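Ctr9 protein (Myceliophthora thermophila, PDB 6AF0) is a tetratricopeptide-repeat scaffold, represented here by its repeat-containing part, that probably takes part in binding the RNA polymerase II complex. Local coordinates at residues N807-L820 / A831-V845. Residues are numbered along the deposited sequence; the frame is centred on the assembly and turned at random.
Sequences NDAGIISCLGRTWL and AYKMALDQAKKAVAV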
loop_
_atom_site.group_PDB
_atom_site.type_symbol
_atom_site.label_atom_id
_atom_site.label_comp_id
_atom_site.label_asym_id
_atom_site.label_seq_id
_atom_site.Cartn_x
_atom_site.Cartn_y
_atom_site.Cartn_z
ATOM N N ASN A 807 29.209 37.075 -23.439
ATOM C CA ASN A 807 29.672 38.467 -23.486
ATOM C C ASN A 807 28.544 39.518 -23.474
ATOM O O ASN A 807 28.467 40.386 -24.361
ATOM C CB ASN A 807 30.573 38.687 -24.717
ATOM C CG ASN A 807 29.859 38.417 -26.040
ATOM O OD1 ASN A 807 28.630 38.337 -26.098
ATOM N ND2 ASN A 807 30.632 38.267 -27.108
ATOM N N ASP A 808 27.682 39.453 -22.465
ATOM C CA ASP A 808 26.626 40.445 -22.319
ATOM C C ASP A 808 27.297 41.718 -21.824
ATOM O O ASP A 808 27.861 41.747 -20.739
ATOM C CB ASP A 808 25.528 39.957 -21.353
ATOM C CG ASP A 808 24.209 40.707 -21.529
ATOM O OD1 ASP A 808 23.228 40.094 -22.017
ATOM O OD2 ASP A 808 24.162 41.909 -21.192
ATOM N N ALA A 809 27.286 42.752 -22.648
ATOM C CA ALA A 809 27.895 44.030 -22.278
ATOM C C ALA A 809 27.406 44.601 -20.932
ATOM O O ALA A 809 28.222 44.914 -20.078
ATOM C CB ALA A 809 27.642 45.033 -23.373
ATOM N N GLY A 810 26.085 44.736 -20.761
ATOM C CA GLY A 810 25.471 45.283 -19.549
ATOM C C GLY A 810 25.808 44.529 -18.273
ATOM O O GLY A 810 25.846 45.129 -17.200
ATOM N N ILE A 811 26.052 43.221 -18.388
ATOM C CA ILE A 811 26.470 42.386 -17.245
ATOM C C ILE A 811 27.950 42.551 -16.958
ATOM O O ILE A 811 28.377 42.563 -15.799
ATOM C CB ILE A 811 26.215 40.871 -17.457
ATOM C CG1 ILE A 811 24.754 40.587 -17.835
ATOM C CG2 ILE A 811 26.563 40.095 -16.189
ATOM C CD1 ILE A 811 24.446 39.126 -18.116
ATOM N N ILE A 812 28.730 42.644 -18.029
ATOM C CA ILE A 812 30.157 42.930 -17.931
ATOM C C ILE A 812 30.358 44.289 -17.258
ATOM O O ILE A 812 31.194 44.434 -16.377
ATOM C CB ILE A 812 30.834 42.938 -19.317
ATOM C CG1 ILE A 812 30.809 41.542 -19.953
ATOM C CG2 ILE A 812 32.282 43.376 -19.193
ATOM C CD1 ILE A 812 31.230 41.517 -21.416
ATOM N N SER A 813 29.584 45.285 -17.674
ATOM C CA SER A 813 29.654 46.595 -17.044
ATOM C C SER A 813 29.440 46.444 -15.541
ATOM O O SER A 813 30.333 46.753 -14.744
ATOM C CB SER A 813 28.606 47.559 -17.618
ATOM O OG SER A 813 28.700 47.668 -19.019
ATOM N N CYS A 814 28.265 45.925 -15.189
ATOM C CA CYS A 814 27.862 45.757 -13.807
ATOM C C CYS A 814 28.938 45.008 -13.018
ATOM O O CYS A 814 29.265 45.357 -11.882
ATOM C CB CYS A 814 26.507 45.032 -13.731
ATOM S SG CYS A 814 25.097 46.034 -14.321
ATOM N N LEU A 815 29.514 43.999 -13.636
ATOM C CA LEU A 815 30.571 43.264 -12.993
ATOM C C LEU A 815 31.799 44.134 -12.785
ATOM O O LEU A 815 32.510 43.961 -11.808
ATOM C CB LEU A 815 30.921 42.033 -13.822
ATOM C CG LEU A 815 32.083 41.195 -13.319
ATOM C CD1 LEU A 815 31.849 40.687 -11.912
ATOM C CD2 LEU A 815 32.283 40.032 -14.264
ATOM N N GLY A 816 32.055 45.051 -13.712
ATOM C CA GLY A 816 33.259 45.893 -13.669
ATOM C C GLY A 816 33.214 46.849 -12.503
ATOM O O GLY A 816 34.124 46.886 -11.685
ATOM N N ARG A 817 32.130 47.605 -12.438
ATOM C CA ARG A 817 31.812 48.455 -11.285
ATOM C C ARG A 817 31.835 47.706 -9.943
ATOM O O ARG A 817 32.298 48.235 -8.950
ATOM C CB ARG A 817 30.445 49.108 -11.490
ATOM C CG ARG A 817 29.704 49.461 -10.234
ATOM C CD ARG A 817 28.450 50.233 -10.561
ATOM N NE ARG A 817 27.493 50.107 -9.471
ATOM C CZ ARG A 817 26.504 50.956 -9.222
ATOM N NH1 ARG A 817 26.316 52.031 -9.988
ATOM N NH2 ARG A 817 25.700 50.728 -8.188
ATOM N N THR A 818 31.324 46.491 -9.900
ATOM C CA THR A 818 31.352 45.712 -8.663
ATOM C C THR A 818 32.795 45.499 -8.266
ATOM O O THR A 818 33.179 45.807 -7.147
ATOM C CB THR A 818 30.644 44.346 -8.812
ATOM O OG1 THR A 818 29.311 44.553 -9.303
ATOM C CG2 THR A 818 30.563 43.584 -7.486
ATOM N N TRP A 819 33.599 44.989 -9.185
ATOM C CA TRP A 819 35.039 44.902 -8.958
ATOM C C TRP A 819 35.623 46.244 -8.490
ATOM O O TRP A 819 36.418 46.284 -7.553
ATOM C CB TRP A 819 35.767 44.454 -10.226
ATOM C CG TRP A 819 35.967 42.968 -10.339
ATOM C CD1 TRP A 819 35.509 42.156 -11.333
ATOM C CD2 TRP A 819 36.691 42.124 -9.437
ATOM N NE1 TRP A 819 35.900 40.864 -11.107
ATOM C CE2 TRP A 819 36.628 40.810 -9.950
ATOM C CE3 TRP A 819 37.380 42.345 -8.240
ATOM C CZ2 TRP A 819 37.233 39.715 -9.309
ATOM C CZ3 TRP A 819 37.994 41.243 -7.597
ATOM C CH2 TRP A 819 37.908 39.953 -8.138
ATOM N N LEU A 820 35.230 47.331 -9.146
ATOM C CA LEU A 820 35.748 48.654 -8.824
ATOM C C LEU A 820 35.427 49.026 -7.392
ATOM O O LEU A 820 36.307 49.434 -6.649
ATOM C CB LEU A 820 35.174 49.707 -9.769
ATOM C CG LEU A 820 35.443 51.182 -9.459
ATOM C CD1 LEU A 820 36.926 51.495 -9.386
ATOM C CD2 LEU A 820 34.816 52.069 -10.507
ATOM N N ALA A 831 41.731 44.447 -7.707
ATOM C CA ALA A 831 40.303 44.702 -7.908
ATOM C C ALA A 831 40.032 45.828 -8.897
ATOM O O ALA A 831 39.033 45.805 -9.616
ATOM C CB ALA A 831 39.640 45.021 -6.585
ATOM N N TYR A 832 40.898 46.834 -8.903
ATOM C CA TYR A 832 40.847 47.875 -9.921
ATOM C C TYR A 832 41.295 47.298 -11.256
ATOM O O TYR A 832 40.718 47.623 -12.284
ATOM C CB TYR A 832 41.760 49.035 -9.556
ATOM C CG TYR A 832 41.307 49.880 -8.392
ATOM C CD1 TYR A 832 40.421 50.941 -8.577
ATOM C CD2 TYR A 832 41.799 49.645 -7.100
ATOM C CE1 TYR A 832 40.019 51.728 -7.503
ATOM C CE2 TYR A 832 41.401 50.426 -6.022
ATOM C CZ TYR A 832 40.512 51.464 -6.231
ATOM O OH TYR A 832 40.120 52.245 -5.180
ATOM N N LYS A 833 42.339 46.462 -11.221
ATOM C CA LYS A 833 42.810 45.705 -12.398
ATOM C C LYS A 833 41.636 44.985 -13.063
ATOM O O LYS A 833 41.397 45.154 -14.262
ATOM C CB LYS A 833 43.937 44.711 -12.012
ATOM C CG LYS A 833 43.809 43.300 -12.596
ATOM C CD LYS A 833 44.982 42.377 -12.264
ATOM C CE LYS A 833 45.031 41.204 -13.249
ATOM N NZ LYS A 833 45.755 39.995 -12.761
ATOM N N MET A 834 40.898 44.208 -12.270
ATOM C CA MET A 834 39.782 43.436 -12.778
ATOM C C MET A 834 38.706 44.366 -13.328
ATOM O O MET A 834 38.180 44.136 -14.420
ATOM C CB MET A 834 39.219 42.532 -11.686
ATOM C CG MET A 834 40.158 41.405 -11.274
ATOM S SD MET A 834 40.556 40.311 -12.639
ATOM C CE MET A 834 41.552 39.069 -11.814
ATOM N N ALA A 835 38.410 45.432 -12.587
ATOM C CA ALA A 835 37.413 46.424 -13.006
ATOM C C ALA A 835 37.753 47.052 -14.357
ATOM O O ALA A 835 36.868 47.391 -15.137
ATOM C CB ALA A 835 37.286 47.511 -11.958
ATOM N N LEU A 836 39.037 47.219 -14.626
ATOM C CA LEU A 836 39.466 47.781 -15.899
ATOM C C LEU A 836 39.360 46.711 -16.978
ATOM O O LEU A 836 38.779 46.934 -18.055
ATOM C CB LEU A 836 40.898 48.301 -15.790
ATOM C CG LEU A 836 41.515 48.893 -17.051
ATOM C CD1 LEU A 836 40.663 50.029 -17.598
ATOM C CD2 LEU A 836 42.928 49.366 -16.762
ATOM N N ASP A 837 39.904 45.535 -16.670
ATOM C CA ASP A 837 39.797 44.385 -17.571
ATOM C C ASP A 837 38.365 44.226 -18.043
ATOM O O ASP A 837 38.100 44.259 -19.245
ATOM C CB ASP A 837 40.294 43.109 -16.891
ATOM C CG ASP A 837 41.800 43.027 -16.865
ATOM O OD1 ASP A 837 42.461 43.934 -17.434
ATOM O OD2 ASP A 837 42.324 42.053 -16.281
ATOM N N GLN A 838 37.446 44.108 -17.092
ATOM C CA GLN A 838 36.038 44.043 -17.424
ATOM C C GLN A 838 35.600 45.229 -18.261
ATOM O O GLN A 838 34.870 45.065 -19.227
ATOM C CB GLN A 838 35.179 43.973 -16.175
ATOM C CG GLN A 838 35.322 42.673 -15.410
ATOM C CD GLN A 838 35.162 41.446 -16.291
ATOM O OE1 GLN A 838 34.522 41.496 -17.344
ATOM N NE2 GLN A 838 35.737 40.332 -15.858
ATOM N N ALA A 839 36.045 46.422 -17.916
ATOM C CA ALA A 839 35.589 47.591 -18.644
ATOM C C ALA A 839 36.083 47.535 -20.076
ATOM O O ALA A 839 35.437 48.055 -20.989
ATOM C CB ALA A 839 36.058 48.866 -17.973
ATOM N N LYS A 840 37.251 46.924 -20.252
ATOM C CA LYS A 840 37.835 46.732 -21.576
ATOM C C LYS A 840 37.191 45.566 -22.329
ATOM O O LYS A 840 37.131 45.573 -23.552
ATOM C CB LYS A 840 39.343 46.502 -21.475
ATOM C CG LYS A 840 40.194 47.758 -21.534
ATOM C CD LYS A 840 41.636 47.497 -21.113
ATOM C CE LYS A 840 42.156 46.112 -21.491
ATOM N NZ LYS A 840 42.385 45.957 -22.957
ATOM N N LYS A 841 36.733 44.546 -21.618
ATOM C CA LYS A 841 35.987 43.487 -22.286
ATOM C C LYS A 841 34.707 44.034 -22.897
ATOM O O LYS A 841 34.324 43.669 -23.998
ATOM C CB LYS A 841 35.640 42.364 -21.331
ATOM C CG LYS A 841 36.811 41.485 -20.952
ATOM C CD LYS A 841 36.430 40.005 -20.983
ATOM C CE LYS A 841 36.843 39.280 -19.708
ATOM N NZ LYS A 841 38.239 39.580 -19.263
ATOM N N ALA A 842 34.048 44.915 -22.168
ATOM C CA ALA A 842 32.813 45.496 -22.638
ATOM C C ALA A 842 33.082 46.349 -23.846
ATOM O O ALA A 842 32.263 46.407 -24.757
ATOM C CB ALA A 842 32.161 46.328 -21.546
ATOM N N VAL A 843 34.219 47.033 -23.853
ATOM C CA VAL A 843 34.487 47.995 -24.928
ATOM C C VAL A 843 34.769 47.209 -26.202
ATOM O O VAL A 843 34.433 47.637 -27.304
ATOM C CB VAL A 843 35.639 48.986 -24.591
ATOM C CG1 VAL A 843 37.012 48.343 -24.769
ATOM C CG2 VAL A 843 35.532 50.251 -25.436
ATOM N N ALA A 844 35.387 46.043 -26.030
ATOM C CA ALA A 844 35.695 45.157 -27.139
ATOM C C ALA A 844 34.400 44.773 -27.827
ATOM O O ALA A 844 34.299 44.852 -29.049
ATOM C CB ALA A 844 36.427 43.922 -26.640
ATOM N N VAL A 845 33.408 44.390 -27.024
ATOM C CA VAL A 845 32.101 43.972 -27.527
ATOM C C VAL A 845 31.367 45.111 -28.243
ATOM O O VAL A 845 30.888 44.918 -29.354
ATOM C CB VAL A 845 31.231 43.380 -26.396
ATOM C CG1 VAL A 845 29.785 43.178 -26.839
ATOM C CG2 VAL A 845 31.829 42.061 -25.914
#
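Trp819 lies flat against Met834 where helices 809-826 and 829-845 pack as an antiparallel helical hairpin, consistent with the tetratricopeptide repeat predicted here; the axes of 809-820 and 831-845 come within 7.5 Å at 164°. Met834 CB sits over one face of the indole in a CH-pi contact, 3.4 Å from the centroid of the five-membered ring of Trp819 and nearly on its normal. The two side chains run side by side in the same direction. With Met834 CG beside its own backbone N and anti to the carbonyl carbon, CG comes near CE2 and CZ2 of the ring; the bend at chi2 (-60°) then sets SD farther off above the six-membered ring, a longer Met-aromatic contact at 5.1 Å from its centroid. Ala831, Ala835 and Gln838 complete the hole that receives this tryptophan knob, and Ile793 of the preceding helix 789-801 also touches it. Were the indole of Trp819 replaced by the methyl of an alanine, CB and CG of Met834 would probably lose their flat partner and a gap would be likely to open beside Ala831. Gln838 is the reciprocal knob, set among Ile812, Leu815, Gly816 and Trp819. Its amide plane is within 5° of the indole plane, although the two side chains cross at a slant, and Leu815 CD2 packs against Gln838 CD at 3.8 Å. Gly816 lets the backbones close to 4.2 Å between its CA and Ala835 CA. Beyond it, Leu820 CB meets Ala835 CB, while Leu820 CD1 touches Tyr832 CE1 at 3.6 Å. At the other end of the hairpin, Val845 CG2 rests 3.8 Å from Asn807 CB.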